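Local coordinates for Proline/betaine transporter, RALF (Rickettsia prowazekii str. Madrid E, PDB 4D7R), which probably acts as a guanine nucleotide exchange factor through its Sec7 domain, which this engineered chimera joins to the capping domain of the Legionella homologue, at residues A[49-52]-A[53-56]; A[96-99]-A[100-104]; A[190-193]-A[194-197]. All coordinates share one frame; numbering follows the deposited sequence.

Contact 1: A[49-52]-A[53-56]; sequences IARI and KKWC
The shortest polar bond here runs from K54 N to A50 O, 2.7 Å, and it is one of four successive i to i+4 bonds: K53 N to I49 O, W55 N to R51 O and C56 N to I52 O complete the run. This is regular alpha helix within the Rickettsia Sec7 part, so its individuality lies in the side chains, above all R51. That chain starts with CG trans to the backbone N (chi1 -176°) and then bends at chi2 (51°), which carries the guanidinium forward along the helix to W55. One guanidinium face rests over W55 CB, offset toward the rim, with NH1 3.6 Å from that carbon. NH2 comes up to the edge of the indole, 3.7 Å from CD1, and the two planes stand 75° apart, so this is an edge approach and no cation-pi stack. K54, three residues on, slants across the R51 chain: its CD passes 3.4 Å from R51 NH1, and its NZ lies just 3.2 Å from the same nitrogen. Two like charges this close would probably repel. The cost is likely offset by the salt bridge from R51 NE to E36, and perhaps a little by the long, weak ion pair of K54 NZ with D58. On the buried flank I52 CG2 meets C56 SG at 3.9 Å, while I49 CG2 touches K53 CE at the same distance; K53 NZ forms a salt bridge with D93, and the lysine also makes a cation-pi contact with F63. Around helix 45-58, helix 31-43 takes R51, I52 and W55 through L33, V37 and L40, and helix 63-73 receives I49 and I52 on F63 and T67.

Contact 2: A[96-99]-A[100-104]; sequences KVLE and SFTKQ
The carboxylate of E99 is met at its rim by K103, whose NZ lies 3.0 Å from OE2, which accepts through its anti lone pair, on the side away from OE1. The other flat group, the F101 ring, leads away from the preceding turn, and only its CB stays close, 3.3 Å from V97 O; the ring makes an edge-to-face pair with F105. The E99–K103 salt bridge is a classic i to i+4 pairing on the exposed side of helix 92-103, in the Rickettsia Sec7 part. The two side chains run side by side in the same direction: E99 leaves with CG trans to its N (chi1 -170°) and stays extended, while K103 bends at its last torsion (chi4 63°) to bring NZ back, 3.5 Å from E99 CG. A water closes the arrangement, donating to E99 O at 2.7 Å and accepting from K103 NZ at 3.0 Å, so the ammonium is tied to both the side chain and the main chain of E99. E99 O also takes the backbone bond from K103 N. One residue earlier, T102 N bonds to L98 O at 2.9 Å. T102 OG1 lies 3.7 Å from L98 CD1, the two chains lying alongside, and this hydroxyl is hydrogen-bonded to S138 on helix 129-146. L98 packs on that helix too, against L135, while V97 and F101 turn to L87 of helix 80-88. The chemistry divides the helix in two: an exposed charged pair, whose ammonium meets OE2 directly and E99 O through the water, and a buried, largely apolar flank in which the T102 hydroxyl has S138 as a hydrogen-bond partner.

Contact 3: A[190-193]-A[194-197]; sequences NNLK and GTNE
A type II beta turn from L192 to T195 takes the chain out of helix 185-191 in the Rickettsia Sec7 part, and T195 closes it twice over. Its backbone N donates to L192 O at 3.2 Å, the bond characteristic of such a turn, and its OG1 donates to the same oxygen at 2.8 Å. Both donors arrive from one face of the carbonyl, above its plane and off the lone pairs. The hydroxyl gets there because chi1 is 65°, which sets OG1 between the backbone N and the carbonyl carbon; CG2 is then held 3.8 Å from K193 O. One carbonyl oxygen thus takes two bonds from a single residue, which should fix the T195 rotamer. OG1 also lies 3.8 Å from L192 CD2, the side chains of L192 and T195 crossing at a slant. At the turn's third position G194 has positive phi (66°), as type II turns require, and its N is hydrogen-bonded to N200 OD1. K193, extended beyond CG, touches N200. Just past the turn, N196 centres an inverse gamma turn; its OD1 accepts from N153 N and its ND2 donates to N200 O. The turn lies at the surface, but L192 is buried against L161 and Q164 of helix 155-173, while T195 and N196 touch F201 just ahead of helix 203-215.

The three contacts follow one another along the chain, all inside the Sec7 domain and none within the Legionella capping domain, although I49 of contact 1 touches Y352 of the latter, a meeting of fused parts. Contacts 1 and 2 lie on helices 45-58 and 92-103, with centres 17 Å apart and nearest atoms about 6 Å apart; helix 63-73 packs against both. Contact 3 is distant, its centre 28 Å from that of contact 2 and 44 Å from that of contact 1, in the loop leaving helix 185-191. Together they sample both ends of the all-helical domain: one arrangement within helix 45-58, one at the C-terminal part of helix 92-103, and a turn between later helices.

Contact 1: A[49-52]-A[53-56]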
ATOM      1  N   ILE A  49      19.226   1.950  -3.640  1.00 21.17           N
ATOM      2  CA  ILE A  49      18.819   1.838  -5.053  1.00 19.72           C
ATOM      3  C   ILE A  49      19.800   2.627  -5.972  1.00 26.01           C
ATOM      4  O   ILE A  49      20.156   2.135  -7.052  1.00 24.85           O
ATOM      5  CB  ILE A  49      17.326   2.291  -5.248  1.00 20.95           C
ATOM      6  CG1 ILE A  49      16.295   1.385  -4.492  1.00 19.87           C
ATOM      7  CG2 ILE A  49      16.942   2.450  -6.699  1.00 23.01           C
ATOM      8  CD1 ILE A  49      16.405  -0.175  -4.710  1.00 21.53           C
ATOM      9  N   ALA A  50      20.207   3.848  -5.554  1.00 25.08           N
ATOM     10  CA  ALA A  50      21.158   4.672  -6.319  1.00 27.26           C
ATOM     11  C   ALA A  50      22.478   3.923  -6.566  1.00 32.08           C
ATOM     12  O   ALA A  50      23.023   3.986  -7.672  1.00 31.99           O
ATOM     13  CB  ALA A  50      21.436   5.974  -5.579  1.00 29.37           C
ATOM     14  N   ARG A  51      22.974   3.201  -5.542  1.00 28.23           N
ATOM     15  CA  ARG A  51      24.204   2.420  -5.657  1.00 26.93           C
ATOM     16  C   ARG A  51      24.054   1.251  -6.616  1.00 28.35           C
ATOM     17  O   ARG A  51      25.006   0.969  -7.333  1.00 28.30           O
ATOM     18  CB  ARG A  51      24.747   1.966  -4.292  1.00 24.84           C
ATOM     19  CG  ARG A  51      26.108   1.223  -4.326  1.00 29.94           C
ATOM     20  CD  ARG A  51      27.237   1.927  -5.098  1.00 40.56           C
ATOM     21  NE  ARG A  51      28.372   1.017  -5.299  1.00 48.12           N
ATOM     22  CZ  ARG A  51      29.040   0.850  -6.441  1.00 53.06           C
ATOM     23  NH1 ARG A  51      28.713   1.548  -7.521  1.00 40.45           N
ATOM     24  NH2 ARG A  51      30.048  -0.007  -6.506  1.00 31.59           N
ATOM     25  N   ILE A  52      22.871   0.578  -6.648  1.00 23.69           N
ATOM     26  CA  ILE A  52      22.608  -0.523  -7.589  1.00 21.67           C
ATOM     27  C   ILE A  52      22.607   0.070  -8.999  1.00 26.53           C
ATOM     28  O   ILE A  52      23.171  -0.531  -9.919  1.00 24.00           O
ATOM     29  CB  ILE A  52      21.272  -1.304  -7.299  1.00 23.25           C
ATOM     30  CG1 ILE A  52      21.274  -1.962  -5.907  1.00 21.72           C
ATOM     31  CG2 ILE A  52      21.014  -2.341  -8.404  1.00 22.05           C
ATOM     32  CD1 ILE A  52      19.906  -2.474  -5.404  1.00 22.02           C
ATOM     33  N   LYS A  53      21.969   1.254  -9.165  1.00 25.60           N
ATOM     34  CA  LYS A  53      21.930   1.990 -10.435  1.00 26.71           C
ATOM     35  C   LYS A  53      23.371   2.310 -10.838  1.00 31.35           C
ATOM     36  O   LYS A  53      23.787   1.952 -11.936  1.00 29.84           O
ATOM     37  CB  LYS A  53      21.125   3.302 -10.305  1.00 28.70           C
ATOM     38  CG  LYS A  53      19.609   3.100 -10.268  1.00 32.69           C
ATOM     39  CD  LYS A  53      18.856   4.393  -9.975  1.00 32.02           C
ATOM     40  CE  LYS A  53      17.361   4.204 -10.117  1.00 37.45           C
ATOM     41  NZ  LYS A  53      16.949   4.123 -11.552  1.00 37.97           N
ATOM     42  N   LYS A  54      24.148   2.912  -9.903  1.00 30.60           N
ATOM     43  CA  LYS A  54      25.565   3.271 -10.097  1.00 30.83           C
ATOM     44  C   LYS A  54      26.416   2.055 -10.501  1.00 35.55           C
ATOM     45  O   LYS A  54      27.135   2.132 -11.492  1.00 36.92           O
ATOM     46  CB  LYS A  54      26.131   3.942  -8.827  1.00 33.71           C
ATOM     47  CG  LYS A  54      27.556   4.487  -8.987  1.00 45.52           C
ATOM     48  CD  LYS A  54      28.168   4.886  -7.641  1.00 54.17           C
ATOM     49  CE  LYS A  54      29.629   5.274  -7.731  1.00 67.81           C
ATOM     50  NZ  LYS A  54      30.513   4.126  -8.069  1.00 77.91           N
ATOM     51  N   TRP A  55      26.343   0.952  -9.774  1.00 30.67           N
ATOM     52  CA  TRP A  55      27.078  -0.262 -10.100  1.00 29.26           C
ATOM     53  C   TRP A  55      26.670  -0.884 -11.373  1.00 29.61           C
ATOM     54  O   TRP A  55      27.502  -1.312 -12.074  1.00 28.21           O
ATOM     55  CB  TRP A  55      26.970  -1.263  -8.992  1.00 27.19           C
ATOM     56  CG  TRP A  55      27.732  -2.605  -9.085  1.00 27.80           C
ATOM     57  CD1 TRP A  55      28.960  -2.905  -8.535  1.00 31.45           C
ATOM     58  CD2 TRP A  55      27.293  -3.802  -9.704  1.00 26.53           C
ATOM     59  NE1 TRP A  55      29.288  -4.181  -8.780  1.00 30.26           N
ATOM     60  CE2 TRP A  55      28.289  -4.763  -9.500  1.00 30.70           C
ATOM     61  CE3 TRP A  55      26.157  -4.163 -10.389  1.00 26.72           C
ATOM     62  CZ2 TRP A  55      28.172  -6.049  -9.976  1.00 29.58           C
ATOM     63  CZ3 TRP A  55      26.064  -5.429 -10.857  1.00 27.55           C
ATOM     64  CH2 TRP A  55      27.054  -6.350 -10.649  1.00 29.08           C
ATOM     65  N   CYS A  56      25.361  -0.984 -11.649  1.00 26.17           N
ATOM     66  CA  CYS A  56      24.881  -1.535 -12.924  1.00 25.01           C
ATOM     67  C   CYS A  56      25.370  -0.689 -14.127  1.00 31.66           C
ATOM     68  O   CYS A  56      25.693  -1.248 -15.160  1.00 31.50           O
ATOM     69  CB  CYS A  56      23.367  -1.701 -12.921  1.00 23.79           C
ATOM     70  SG  CYS A  56      22.771  -3.020 -11.823  1.00 26.12           S
TER

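Contact 2: A[96-99]-A[100-104]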
ATOM      1  N   LYS A  96       8.629  -2.550 -12.647  1.00 12.57           N
ATOM      2  CA  LYS A  96       9.532  -3.509 -13.295  1.00 10.86           C
ATOM      3  C   LYS A  96      10.235  -4.419 -12.296  1.00 12.31           C
ATOM      4  O   LYS A  96      10.380  -5.619 -12.557  1.00 12.16           O
ATOM      5  CB  LYS A  96      10.563  -2.799 -14.189  1.00 13.44           C
ATOM      6  CG  LYS A  96       9.978  -2.183 -15.449  1.00 25.43           C
ATOM      7  CD  LYS A  96      11.001  -1.253 -16.123  1.00 29.05           C
ATOM      8  CE  LYS A  96      10.536  -0.798 -17.479  1.00 34.30           C
ATOM      9  NZ  LYS A  96       9.398   0.148 -17.373  1.00 47.45           N
ATOM     10  N   VAL A  97      10.694  -3.848 -11.171  1.00 11.11           N
ATOM     11  CA  VAL A  97      11.351  -4.567 -10.091  1.00  8.99           C
ATOM     12  C   VAL A  97      10.378  -5.601  -9.475  1.00 11.49           C
ATOM     13  O   VAL A  97      10.755  -6.747  -9.283  1.00 11.05           O
ATOM     14  CB  VAL A  97      12.006  -3.607  -9.056  1.00 13.36           C
ATOM     15  CG1 VAL A  97      12.407  -4.348  -7.783  1.00 13.47           C
ATOM     16  CG2 VAL A  97      13.235  -2.894  -9.653  1.00 12.89           C
ATOM     17  N   LEU A  98       9.113  -5.229  -9.286  1.00 10.25           N
ATOM     18  CA  LEU A  98       8.110  -6.112  -8.695  1.00  8.92           C
ATOM     19  C   LEU A  98       7.889  -7.318  -9.579  1.00 12.25           C
ATOM     20  O   LEU A  98       7.936  -8.445  -9.084  1.00 12.77           O
ATOM     21  CB  LEU A  98       6.794  -5.356  -8.425  1.00  8.47           C
ATOM     22  CG  LEU A  98       5.572  -6.229  -7.986  1.00 11.36           C
ATOM     23  CD1 LEU A  98       5.906  -7.088  -6.769  1.00 10.70           C
ATOM     24  CD2 LEU A  98       4.330  -5.342  -7.691  1.00 12.16           C
ATOM     25  N   GLU A  99       7.757  -7.078 -10.918  1.00 11.02           N
ATOM     26  CA  GLU A  99       7.606  -8.162 -11.875  1.00  9.94           C
ATOM     27  C   GLU A  99       8.808  -9.122 -11.831  1.00 15.00           C
ATOM     28  O   GLU A  99       8.600 -10.331 -11.738  1.00 13.98           O
ATOM     29  CB  GLU A  99       7.361  -7.624 -13.289  1.00 11.33           C
ATOM     30  CG  GLU A  99       6.962  -8.751 -14.222  1.00 16.78           C
ATOM     31  CD  GLU A  99       6.727  -8.406 -15.678  1.00 39.88           C
ATOM     32  OE1 GLU A  99       6.618  -7.205 -16.013  1.00 44.96           O
ATOM     33  OE2 GLU A  99       6.626  -9.357 -16.486  1.00 37.36           O
ATOM     34  N   SER A 100      10.049  -8.580 -11.804  1.00 13.19           N
ATOM     35  CA  SER A 100      11.273  -9.376 -11.728  1.00 12.88           C
ATOM     36  C   SER A 100      11.394 -10.109 -10.361  1.00 15.30           C
ATOM     37  O   SER A 100      11.866 -11.262 -10.296  1.00 13.33           O
ATOM     38  CB  SER A 100      12.487  -8.489 -11.997  1.00 14.41           C
ATOM     39  OG  SER A 100      13.681  -9.246 -12.133  1.00 20.95           O
ATOM     40  N   PHE A 101      10.943  -9.444  -9.279  1.00 11.33           N
ATOM     41  CA  PHE A 101      11.018 -10.001  -7.918  1.00 10.09           C
ATOM     42  C   PHE A 101      10.122 -11.222  -7.827  1.00 14.39           C
ATOM     43  O   PHE A 101      10.556 -12.292  -7.404  1.00 13.55           O
ATOM     44  CB  PHE A 101      10.639  -8.929  -6.876  1.00 10.61           C
ATOM     45  CG  PHE A 101      10.500  -9.426  -5.458  1.00 10.86           C
ATOM     46  CD1 PHE A 101      11.614  -9.565  -4.642  1.00 12.05           C
ATOM     47  CD2 PHE A 101       9.255  -9.802  -4.952  1.00 11.77           C
ATOM     48  CE1 PHE A 101      11.494 -10.083  -3.351  1.00 14.11           C
ATOM     49  CE2 PHE A 101       9.131 -10.293  -3.644  1.00 11.62           C
ATOM     50  CZ  PHE A 101      10.250 -10.443  -2.859  1.00 12.05           C
ATOM     51  N   THR A 102       8.877 -11.079  -8.283  1.00 11.18           N
ATOM     52  CA  THR A 102       7.939 -12.181  -8.239  1.00 11.67           C
ATOM     53  C   THR A 102       8.443 -13.365  -9.071  1.00 16.18           C
ATOM     54  O   THR A 102       8.291 -14.500  -8.631  1.00 15.61           O
ATOM     55  CB  THR A 102       6.532 -11.682  -8.548  1.00 14.83           C
ATOM     56  OG1 THR A 102       6.275 -10.625  -7.622  1.00 13.55           O
ATOM     57  CG2 THR A 102       5.494 -12.748  -8.345  1.00 14.85           C
ATOM     58  N   LYS A 103       9.148 -13.087 -10.192  1.00 14.99           N
ATOM     59  CA  LYS A 103       9.714 -14.127 -11.069  1.00 16.45           C
ATOM     60  C   LYS A 103      10.778 -15.004 -10.403  1.00 21.24           C
ATOM     61  O   LYS A 103      10.927 -16.162 -10.788  1.00 22.81           O
ATOM     62  CB  LYS A 103      10.167 -13.550 -12.416  1.00 20.84           C
ATOM     63  CG  LYS A 103       8.996 -13.461 -13.400  1.00 36.67           C
ATOM     64  CD  LYS A 103       9.345 -12.698 -14.681  1.00 47.11           C
ATOM     65  CE  LYS A 103       8.234 -12.747 -15.714  1.00 50.53           C
ATOM     66  NZ  LYS A 103       6.983 -12.091 -15.244  1.00 54.22           N
ATOM     67  N   GLN A 104      11.450 -14.492  -9.351  1.00 15.89           N
ATOM     68  CA  GLN A 104      12.449 -15.232  -8.568  1.00 15.78           C
ATOM     69  C   GLN A 104      11.809 -16.453  -7.855  1.00 18.96           C
ATOM     70  O   GLN A 104      12.486 -17.451  -7.583  1.00 19.65           O
ATOM     71  CB  GLN A 104      13.056 -14.306  -7.505  1.00 17.03           C
ATOM     72  CG  GLN A 104      13.958 -13.174  -8.055  1.00 23.84           C
ATOM     73  CD  GLN A 104      15.390 -13.611  -8.252  1.00 32.44           C
ATOM     74  OE1 GLN A 104      15.824 -14.679  -7.794  1.00 29.48           O
ATOM     75  NE2 GLN A 104      16.151 -12.831  -9.000  1.00 24.53           N
TER
HETATM   76  O   HOH W   1       6.270 -11.635 -12.315  1.00 25.32           O

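Contact 3: A[190-193]-A[194-197]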
ATOM      1  N   ASN A 190     -19.836 -20.443  -3.880  1.00 26.47           N
ATOM      2  CA  ASN A 190     -20.823 -19.571  -4.524  1.00 26.58           C
ATOM      3  C   ASN A 190     -20.195 -18.264  -5.003  1.00 29.16           C
ATOM      4  O   ASN A 190     -20.441 -17.853  -6.134  1.00 28.40           O
ATOM      5  CB  ASN A 190     -22.010 -19.315  -3.590  1.00 31.57           C
ATOM      6  CG  ASN A 190     -23.149 -18.556  -4.239  1.00 55.70           C
ATOM      7  OD1 ASN A 190     -23.899 -19.097  -5.064  1.00 55.38           O
ATOM      8  ND2 ASN A 190     -23.292 -17.281  -3.890  1.00 41.67           N
ATOM      9  N   ASN A 191     -19.356 -17.632  -4.168  1.00 25.29           N
ATOM     10  CA  ASN A 191     -18.657 -16.394  -4.516  1.00 24.09           C
ATOM     11  C   ASN A 191     -17.729 -16.582  -5.707  1.00 27.80           C
ATOM     12  O   ASN A 191     -17.564 -15.665  -6.513  1.00 26.96           O
ATOM     13  CB  ASN A 191     -17.846 -15.880  -3.320  1.00 24.73           C
ATOM     14  CG  ASN A 191     -18.644 -14.989  -2.389  1.00 43.93           C
ATOM     15  OD1 ASN A 191     -18.217 -13.892  -2.029  1.00 42.93           O
ATOM     16  ND2 ASN A 191     -19.814 -15.434  -1.983  1.00 35.36           N
ATOM     17  N   LEU A 192     -17.141 -17.779  -5.821  1.00 23.18           N
ATOM     18  CA  LEU A 192     -16.179 -18.086  -6.855  1.00 21.61           C
ATOM     19  C   LEU A 192     -16.748 -18.840  -8.045  1.00 26.20           C
ATOM     20  O   LEU A 192     -15.986 -19.209  -8.938  1.00 25.28           O
ATOM     21  CB  LEU A 192     -14.996 -18.837  -6.241  1.00 20.69           C
ATOM     22  CG  LEU A 192     -14.140 -18.038  -5.243  1.00 22.50           C
ATOM     23  CD1 LEU A 192     -13.240 -18.966  -4.502  1.00 22.77           C
ATOM     24  CD2 LEU A 192     -13.286 -16.988  -5.965  1.00 25.62           C
ATOM     25  N   LYS A 193     -18.076 -19.052  -8.068  1.00 25.20           N
ATOM     26  CA  LYS A 193     -18.761 -19.766  -9.155  1.00 26.17           C
ATOM     27  C   LYS A 193     -18.552 -19.000 -10.453  1.00 30.09           C
ATOM     28  O   LYS A 193     -18.738 -17.783 -10.470  1.00 30.11           O
ATOM     29  CB  LYS A 193     -20.263 -19.918  -8.851  1.00 29.98           C
ATOM     30  CG  LYS A 193     -20.956 -20.887  -9.808  1.00 39.70           C
ATOM     31  CD  LYS A 193     -22.475 -20.908  -9.672  1.00 50.82           C
ATOM     32  CE  LYS A 193     -23.093 -21.863 -10.669  1.00 68.66           C
ATOM     33  NZ  LYS A 193     -24.573 -21.949 -10.519  1.00 82.23           N
ATOM     34  N   GLY A 194     -18.094 -19.701 -11.491  1.00 26.45           N
ATOM     35  CA  GLY A 194     -17.834 -19.108 -12.798  1.00 26.30           C
ATOM     36  C   GLY A 194     -16.716 -18.074 -12.896  1.00 29.64           C
ATOM     37  O   GLY A 194     -16.574 -17.446 -13.951  1.00 30.11           O
ATOM     38  N   THR A 195     -15.883 -17.894 -11.838  1.00 23.72           N
ATOM     39  CA  THR A 195     -14.789 -16.889 -11.871  1.00 21.66           C
ATOM     40  C   THR A 195     -13.477 -17.448 -12.436  1.00 22.87           C
ATOM     41  O   THR A 195     -12.530 -16.685 -12.652  1.00 19.58           O
ATOM     42  CB  THR A 195     -14.521 -16.268 -10.508  1.00 28.72           C
ATOM     43  OG1 THR A 195     -14.041 -17.290  -9.651  1.00 30.17           O
ATOM     44  CG2 THR A 195     -15.732 -15.560  -9.911  1.00 25.31           C
ATOM     45  N   ASN A 196     -13.401 -18.779 -12.619  1.00 19.28           N
ATOM     46  CA  ASN A 196     -12.218 -19.428 -13.160  1.00 18.29           C
ATOM     47  C   ASN A 196     -12.270 -19.407 -14.701  1.00 24.18           C
ATOM     48  O   ASN A 196     -12.370 -20.454 -15.356  1.00 22.40           O
ATOM     49  CB  ASN A 196     -12.070 -20.847 -12.600  1.00 18.55           C
ATOM     50  CG  ASN A 196     -10.698 -21.409 -12.867  1.00 30.84           C
ATOM     51  OD1 ASN A 196      -9.738 -20.667 -13.074  1.00 21.31           O
ATOM     52  ND2 ASN A 196     -10.564 -22.724 -12.832  1.00 19.92           N
ATOM     53  N   GLU A 197     -12.201 -18.181 -15.268  1.00 22.79           N
ATOM     54  CA  GLU A 197     -12.335 -17.909 -16.706  1.00 23.73           C
ATOM     55  C   GLU A 197     -13.606 -18.587 -17.270  1.00 30.74           C
ATOM     56  O   GLU A 197     -13.522 -19.471 -18.137  1.00 30.07           O
ATOM     57  CB  GLU A 197     -11.048 -18.195 -17.494  1.00 24.78           C
ATOM     58  CG  GLU A 197     -10.905 -17.279 -18.694  1.00 33.81           C
ATOM     59  CD  GLU A 197      -9.850 -17.675 -19.706  1.00 50.04           C
ATOM     60  OE1 GLU A 197      -9.736 -18.882 -20.027  1.00 36.29           O
ATOM     61  OE2 GLU A 197      -9.159 -16.761 -20.209  1.00 42.64           O
TER